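Local coordinates for protein A49R (Vaccinia virus, PDB 4D5T), which inhibits host NF-kappa-B activation by interacting with BTRC, which diminishes ubiquitination of the inhibitor NFKBIA and keeps p65/RELA in the cytoplasm, at residues Pro112-Lys115 with Thr116-Glu120; Ala101-Thr104 with Leu105-Met109. All blocks are in the same frame, centred on the assembly; numbering follows the deposited sequence.

Interaction 1 of 2, residues Pro112-Lys115 with Thr116-Glu120; sequences PDFK and TTYAE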
ATOM      1  N   PRO A 112      -6.150  -1.397 -17.035  1.00 37.72           N
ATOM      2  CA  PRO A 112      -7.615  -1.573 -17.142  1.00 37.99           C
ATOM      3  C   PRO A 112      -8.149  -2.986 -17.458  1.00 39.23           C
ATOM      4  O   PRO A 112      -9.229  -3.352 -16.961  1.00 41.24           O
ATOM      5  CB  PRO A 112      -7.996  -0.679 -18.297  1.00 41.84           C
ATOM      6  CG  PRO A 112      -6.934   0.340 -18.388  1.00 42.54           C
ATOM      7  CD  PRO A 112      -5.663  -0.313 -17.892  1.00 41.10           C
ATOM      8  N   ASP A 113      -7.371  -3.793 -18.206  1.00 40.68           N
ATOM      9  CA  ASP A 113      -7.714  -5.207 -18.415  1.00 41.52           C
ATOM     10  C   ASP A 113      -7.663  -5.991 -17.085  1.00 40.32           C
ATOM     11  O   ASP A 113      -8.614  -6.721 -16.763  1.00 41.26           O
ATOM     12  CB  ASP A 113      -6.768  -5.880 -19.432  1.00 42.67           C
ATOM     13  CG  ASP A 113      -6.989  -5.393 -20.864  1.00 47.83           C
ATOM     14  OD1 ASP A 113      -7.995  -4.706 -21.167  1.00 47.59           O
ATOM     15  OD2 ASP A 113      -6.155  -5.707 -21.724  1.00 55.21           O
ATOM     16  N   PHE A 114      -6.572  -5.813 -16.311  1.00 36.52           N
ATOM     17  CA  PHE A 114      -6.413  -6.567 -15.073  1.00 35.22           C
ATOM     18  C   PHE A 114      -7.354  -6.063 -13.971  1.00 32.49           C
ATOM     19  O   PHE A 114      -7.866  -6.844 -13.207  1.00 31.04           O
ATOM     20  CB  PHE A 114      -4.946  -6.571 -14.591  1.00 35.60           C
ATOM     21  CG  PHE A 114      -3.989  -7.226 -15.549  1.00 37.50           C
ATOM     22  CD1 PHE A 114      -4.336  -8.371 -16.253  1.00 40.12           C
ATOM     23  CD2 PHE A 114      -2.711  -6.701 -15.726  1.00 39.95           C
ATOM     24  CE1 PHE A 114      -3.453  -8.943 -17.162  1.00 41.84           C
ATOM     25  CE2 PHE A 114      -1.797  -7.289 -16.608  1.00 42.79           C
ATOM     26  CZ  PHE A 114      -2.176  -8.415 -17.335  1.00 43.72           C
ATOM     27  N   LYS A 115      -7.717  -4.792 -14.009  1.00 34.07           N
ATOM     28  CA  LYS A 115      -8.681  -4.278 -13.059  1.00 34.23           C
ATOM     29  C   LYS A 115     -10.019  -4.882 -13.307  1.00 33.10           C
ATOM     30  O   LYS A 115     -10.739  -5.277 -12.391  1.00 32.43           O
ATOM     31  CB  LYS A 115      -8.778  -2.747 -13.152  1.00 37.04           C
ATOM     32  CG  LYS A 115      -9.814  -2.161 -12.194  1.00 40.08           C
ATOM     33  CD  LYS A 115      -9.514  -0.699 -11.956  1.00 45.80           C
ATOM     34  CE  LYS A 115     -10.645  -0.004 -11.227  1.00 51.05           C
ATOM     35  NZ  LYS A 115     -10.137   1.300 -10.697  1.00 51.14           N
ATOM     36  N   THR A 116     -10.430  -4.931 -14.589  1.00 36.69           N
ATOM     37  CA  THR A 116     -11.684  -5.564 -14.921  1.00 36.44           C
ATOM     38  C   THR A 116     -11.756  -7.017 -14.479  1.00 37.11           C
ATOM     39  O   THR A 116     -12.769  -7.472 -13.903  1.00 34.76           O
ATOM     40  CB  THR A 116     -11.936  -5.529 -16.442  1.00 39.99           C
ATOM     41  OG1 THR A 116     -11.975  -4.186 -16.855  1.00 39.47           O
ATOM     42  CG2 THR A 116     -13.270  -6.166 -16.760  1.00 42.71           C
ATOM     43  N   THR A 117     -10.684  -7.758 -14.708  1.00 38.34           N
ATOM     44  CA  THR A 117     -10.675  -9.197 -14.340  1.00 39.87           C
ATOM     45  C   THR A 117     -10.585  -9.464 -12.801  1.00 37.94           C
ATOM     46  O   THR A 117     -11.241 -10.365 -12.307  1.00 37.45           O
ATOM     47  CB  THR A 117      -9.496  -9.907 -15.037  1.00 40.35           C
ATOM     48  OG1 THR A 117      -9.562  -9.674 -16.448  1.00 36.44           O
ATOM     49  CG2 THR A 117      -9.496 -11.414 -14.729  1.00 42.17           C
ATOM     50  N   TYR A 118      -9.776  -8.684 -12.081  1.00 34.01           N
ATOM     51  CA  TYR A 118      -9.385  -9.084 -10.728  1.00 34.47           C
ATOM     52  C   TYR A 118      -9.837  -8.136  -9.624  1.00 34.05           C
ATOM     53  O   TYR A 118      -9.717  -8.500  -8.463  1.00 31.12           O
ATOM     54  CB  TYR A 118      -7.865  -9.272 -10.642  1.00 35.61           C
ATOM     55  CG  TYR A 118      -7.303 -10.339 -11.563  1.00 34.70           C
ATOM     56  CD1 TYR A 118      -7.435 -11.691 -11.284  1.00 36.85           C
ATOM     57  CD2 TYR A 118      -6.640  -9.985 -12.738  1.00 36.44           C
ATOM     58  CE1 TYR A 118      -6.919 -12.658 -12.180  1.00 39.34           C
ATOM     59  CE2 TYR A 118      -6.172 -10.928 -13.650  1.00 38.94           C
ATOM     60  CZ  TYR A 118      -6.300 -12.267 -13.376  1.00 41.80           C
ATOM     61  OH  TYR A 118      -5.714 -13.176 -14.313  1.00 44.67           O
ATOM     62  N   ALA A 119     -10.498  -7.004  -9.941  1.00 31.44           N
ATOM     63  CA  ALA A 119     -10.833  -6.052  -8.847  1.00 29.43           C
ATOM     64  C   ALA A 119     -11.827  -6.600  -7.836  1.00 30.85           C
ATOM     65  O   ALA A 119     -11.650  -6.400  -6.636  1.00 30.46           O
ATOM     66  CB  ALA A 119     -11.359  -4.721  -9.411  1.00 30.83           C
ATOM     67  N   GLU A 120     -12.828  -7.328  -8.275  1.00 30.87           N
ATOM     68  CA  GLU A 120     -13.833  -7.869  -7.343  1.00 30.63           C
ATOM     69  C   GLU A 120     -13.218  -8.865  -6.369  1.00 31.61           C
ATOM     70  O   GLU A 120     -13.506  -8.815  -5.158  1.00 27.38           O
ATOM     71  CB  GLU A 120     -14.992  -8.589  -8.094  1.00 32.94           C
TER
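Pro-112 opens helix 112-126 by giving its carbonyl oxygen to both polar groups of Thr-116: OG1 of Thr-116 lies 2.9 Å from Pro-112 O, and Thr-116 N, standing above the carbonyl plane, reaches the same oxygen at 3.1 Å. The next residue repeats the pattern. Asp-113 O accepts from Thr-117 OG1 at 3.1 Å and from Thr-117 N, and these two donors come from opposite faces of the carbonyl plane. In both threonines OG1 is anti to the carbonyl carbon (chi1 -60° in Thr-116), which turns the hydroxyl back to the oxygen one helical turn earlier and satisfies it there.

Phe-114 O takes the amide of Tyr-118, 2.9 Å from Tyr-118 N. The two aromatic side chains run side by side in the same direction, with Phe-114 CD1 and Tyr-118 CE2 4.1 Å apart. Thr-117 CG2 sits 3.5 Å above one face of the Tyr-118 ring, over its centre, so one face of the phenol ring is covered from within its own helix. Lys-115 O accepts from Ala-119 N, and the methyl CB of Ala-119 lies 4.1 Å from Lys-115 CG.

Both aromatic residues pack on helix 76-87, where they share Ile-79; there too, Asp-76 OD1 is hydrogen-bonded to Tyr-118 OH. Phe-114 also meets Ile-108 of helix 95-109, and Ala-119 touches Met-109, leaving the threonines on the outer surface.

Interaction 2 of 2, residues Ala101-Thr104 with Leu105-Met109; sequences AIIT and LKYIM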
ATOM      1  N   ALA A 101       2.935  -5.514  -1.089  1.00 22.10           N
ATOM      2  CA  ALA A 101       1.797  -6.138  -1.666  1.00 23.18           C
ATOM      3  C   ALA A 101       0.740  -5.134  -2.071  1.00 22.68           C
ATOM      4  O   ALA A 101       0.224  -5.204  -3.206  1.00 21.48           O
ATOM      5  CB  ALA A 101       1.191  -7.201  -0.730  1.00 23.44           C
ATOM      6  N   ILE A 102       0.402  -4.194  -1.183  1.00 21.09           N
ATOM      7  CA  ILE A 102      -0.595  -3.208  -1.472  1.00 22.25           C
ATOM      8  C   ILE A 102      -0.210  -2.340  -2.685  1.00 22.88           C
ATOM      9  O   ILE A 102      -1.039  -2.119  -3.543  1.00 23.99           O
ATOM     10  CB  ILE A 102      -0.865  -2.316  -0.226  1.00 20.35           C
ATOM     11  CG1 ILE A 102      -1.593  -3.154   0.860  1.00 20.17           C
ATOM     12  CG2 ILE A 102      -1.733  -1.158  -0.560  1.00 20.88           C
ATOM     13  CD1 ILE A 102      -1.521  -2.556   2.257  1.00 20.35           C
ATOM     14  N   ILE A 103       1.039  -1.889  -2.720  1.00 22.58           N
ATOM     15  CA  ILE A 103       1.507  -1.051  -3.812  1.00 24.38           C
ATOM     16  C   ILE A 103       1.552  -1.825  -5.108  1.00 25.55           C
ATOM     17  O   ILE A 103       1.121  -1.315  -6.150  1.00 25.00           O
ATOM     18  CB  ILE A 103       2.854  -0.448  -3.435  1.00 26.49           C
ATOM     19  CG1 ILE A 103       2.569   0.670  -2.424  1.00 27.06           C
ATOM     20  CG2 ILE A 103       3.594   0.037  -4.661  1.00 28.76           C
ATOM     21  CD1 ILE A 103       3.813   1.274  -1.861  1.00 29.59           C
ATOM     22  N   THR A 104       1.967  -3.087  -5.046  1.00 23.92           N
ATOM     23  CA  THR A 104       1.960  -3.948  -6.258  1.00 24.35           C
ATOM     24  C   THR A 104       0.534  -4.135  -6.794  1.00 24.06           C
ATOM     25  O   THR A 104       0.295  -4.035  -8.026  1.00 25.18           O
ATOM     26  CB  THR A 104       2.566  -5.329  -5.964  1.00 25.32           C
ATOM     27  OG1 THR A 104       3.947  -5.166  -5.621  1.00 25.96           O
ATOM     28  CG2 THR A 104       2.490  -6.218  -7.218  1.00 27.15           C
ATOM     29  N   LEU A 105      -0.420  -4.356  -5.903  1.00 22.03           N
ATOM     30  CA  LEU A 105      -1.807  -4.515  -6.306  1.00 22.99           C
ATOM     31  C   LEU A 105      -2.301  -3.212  -6.970  1.00 24.29           C
ATOM     32  O   LEU A 105      -3.084  -3.243  -7.937  1.00 26.75           O
ATOM     33  CB  LEU A 105      -2.720  -4.949  -5.132  1.00 22.41           C
ATOM     34  CG  LEU A 105      -2.380  -6.384  -4.653  1.00 23.68           C
ATOM     35  CD1 LEU A 105      -3.154  -6.716  -3.402  1.00 24.37           C
ATOM     36  CD2 LEU A 105      -2.604  -7.467  -5.638  1.00 24.23           C
ATOM     37  N   LYS A 106      -1.923  -2.055  -6.441  1.00 24.79           N
ATOM     38  CA  LYS A 106      -2.269  -0.770  -7.047  1.00 26.04           C
ATOM     39  C   LYS A 106      -1.677  -0.666  -8.450  1.00 25.92           C
ATOM     40  O   LYS A 106      -2.393  -0.297  -9.394  1.00 27.78           O
ATOM     41  CB  LYS A 106      -1.819   0.412  -6.155  1.00 25.30           C
ATOM     42  CG  LYS A 106      -2.131   1.751  -6.790  1.00 28.31           C
ATOM     43  CD  LYS A 106      -1.956   2.915  -5.847  1.00 30.01           C
ATOM     44  CE  LYS A 106      -2.209   4.191  -6.675  1.00 36.18           C
ATOM     45  NZ  LYS A 106      -2.408   5.384  -5.875  1.00 40.12           N
ATOM     46  N   TYR A 107      -0.434  -1.100  -8.645  1.00 26.94           N
ATOM     47  CA  TYR A 107       0.108  -1.086 -10.019  1.00 28.94           C
ATOM     48  C   TYR A 107      -0.717  -1.953 -10.959  1.00 30.78           C
ATOM     49  O   TYR A 107      -0.939  -1.630 -12.150  1.00 35.16           O
ATOM     50  CB  TYR A 107       1.555  -1.553 -10.081  1.00 29.19           C
ATOM     51  CG  TYR A 107       2.573  -0.772  -9.334  1.00 30.27           C
ATOM     52  CD1 TYR A 107       2.601   0.638  -9.348  1.00 30.60           C
ATOM     53  CD2 TYR A 107       3.614  -1.435  -8.691  1.00 32.83           C
ATOM     54  CE1 TYR A 107       3.572   1.353  -8.650  1.00 31.25           C
ATOM     55  CE2 TYR A 107       4.577  -0.717  -7.988  1.00 34.17           C
ATOM     56  CZ  TYR A 107       4.563   0.669  -8.009  1.00 31.72           C
ATOM     57  OH  TYR A 107       5.579   1.321  -7.379  1.00 37.01           O
ATOM     58  N   ILE A 108      -1.110  -3.131 -10.473  1.00 32.54           N
ATOM     59  CA  ILE A 108      -1.833  -4.101 -11.286  1.00 31.23           C
ATOM     60  C   ILE A 108      -3.220  -3.562 -11.621  1.00 30.29           C
ATOM     61  O   ILE A 108      -3.656  -3.644 -12.790  1.00 30.38           O
ATOM     62  CB  ILE A 108      -1.956  -5.466 -10.603  1.00 30.57           C
ATOM     63  CG1 ILE A 108      -0.580  -6.118 -10.470  1.00 32.60           C
ATOM     64  CG2 ILE A 108      -2.907  -6.380 -11.396  1.00 31.41           C
ATOM     65  CD1 ILE A 108      -0.658  -7.399  -9.698  1.00 31.83           C
ATOM     66  N   MET A 109      -3.860  -2.911 -10.652  1.00 29.10           N
ATOM     67  CA  MET A 109      -5.167  -2.247 -10.896  1.00 29.95           C
ATOM     68  C   MET A 109      -5.073  -0.980 -11.749  1.00 29.92           C
ATOM     69  O   MET A 109      -6.081  -0.518 -12.295  1.00 29.46           O
ATOM     70  CB  MET A 109      -5.879  -1.921  -9.584  1.00 30.11           C
ATOM     71  CG  MET A 109      -6.315  -3.132  -8.752  1.00 31.17           C
ATOM     72  SD  MET A 109      -7.427  -4.293  -9.517  1.00 30.43           S
ATOM     73  CE  MET A 109      -6.345  -5.409 -10.318  1.00 28.15           C
TER
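Ala-101 O accepts the amide of Leu-105 in a regular i to i+4 helical bond, 2.9 Å from Leu-105 N with an N-H...O angle of 159°. The leucine side chain also bears on this oxygen: Leu-105 CG stands 3.2 Å from Ala-101 O, since CG is anti to its own carbonyl carbon (chi1 -67°) and therefore folds back beside the preceding turn. The same spacing joins Lys-106 N to Ile-102 O, Tyr-107 N to Ile-103 O and Ile-108 N to Thr-104 O, giving four consecutive bonds of 2.9 to 3.0 Å.

The closest side-chain packing is between Ile-103 and Tyr-107, which lie side by side and point the same way. Only the CG2 branch of the isoleucine does the touching, 3.5 Å from Tyr-107 CZ and nearly as close to CE2 and OH. Ile-103 O lies over one face of this ring, 3.5 Å above its plane and offset toward the rim. On a neighbouring side of the helix, Thr-104 and Ile-108 meet obliquely through methyl groups, with Thr-104 CG2 4.2 Å from Ile-108 CD1. The threonine hydroxyl turns back instead to Asp-100 O, its hydrogen-bond partner.

Largely buried, the segment belongs to a central helix of the Bcl-2-like bundle. Lys-106 makes cation-pi contacts with Phe-39 and Tyr-58. Ile-102 packs against helix 29-40, Ile-103 and Tyr-107 against helix 49-61, Thr-104 and Ile-108 against helix 76-87, and Leu-105 against Leu-122 of helix 112-126.

Interaction 2 closes helix 95-109, and interaction 1 opens helix 112-126 just after it in the chain; their centres are 12 Å apart. The two touch directly across the intervening turn: Lys-115 CD approaches Met-109 O at 3.5 Å, Met-109 CE lies 3.6 Å from Phe-114 O, and Phe-114 CB is 3.7 Å from Ile-108 O. All three are packing contacts. The two interactions differ in depth: the centre of interaction 2 is about 7 Å from the centre of the chain, that of interaction 1 about 18 Å. Both rest on helix 76-87, so the consecutive helices share a partner, joining the buried core to the periphery of this all-helical Bcl-2 family fold.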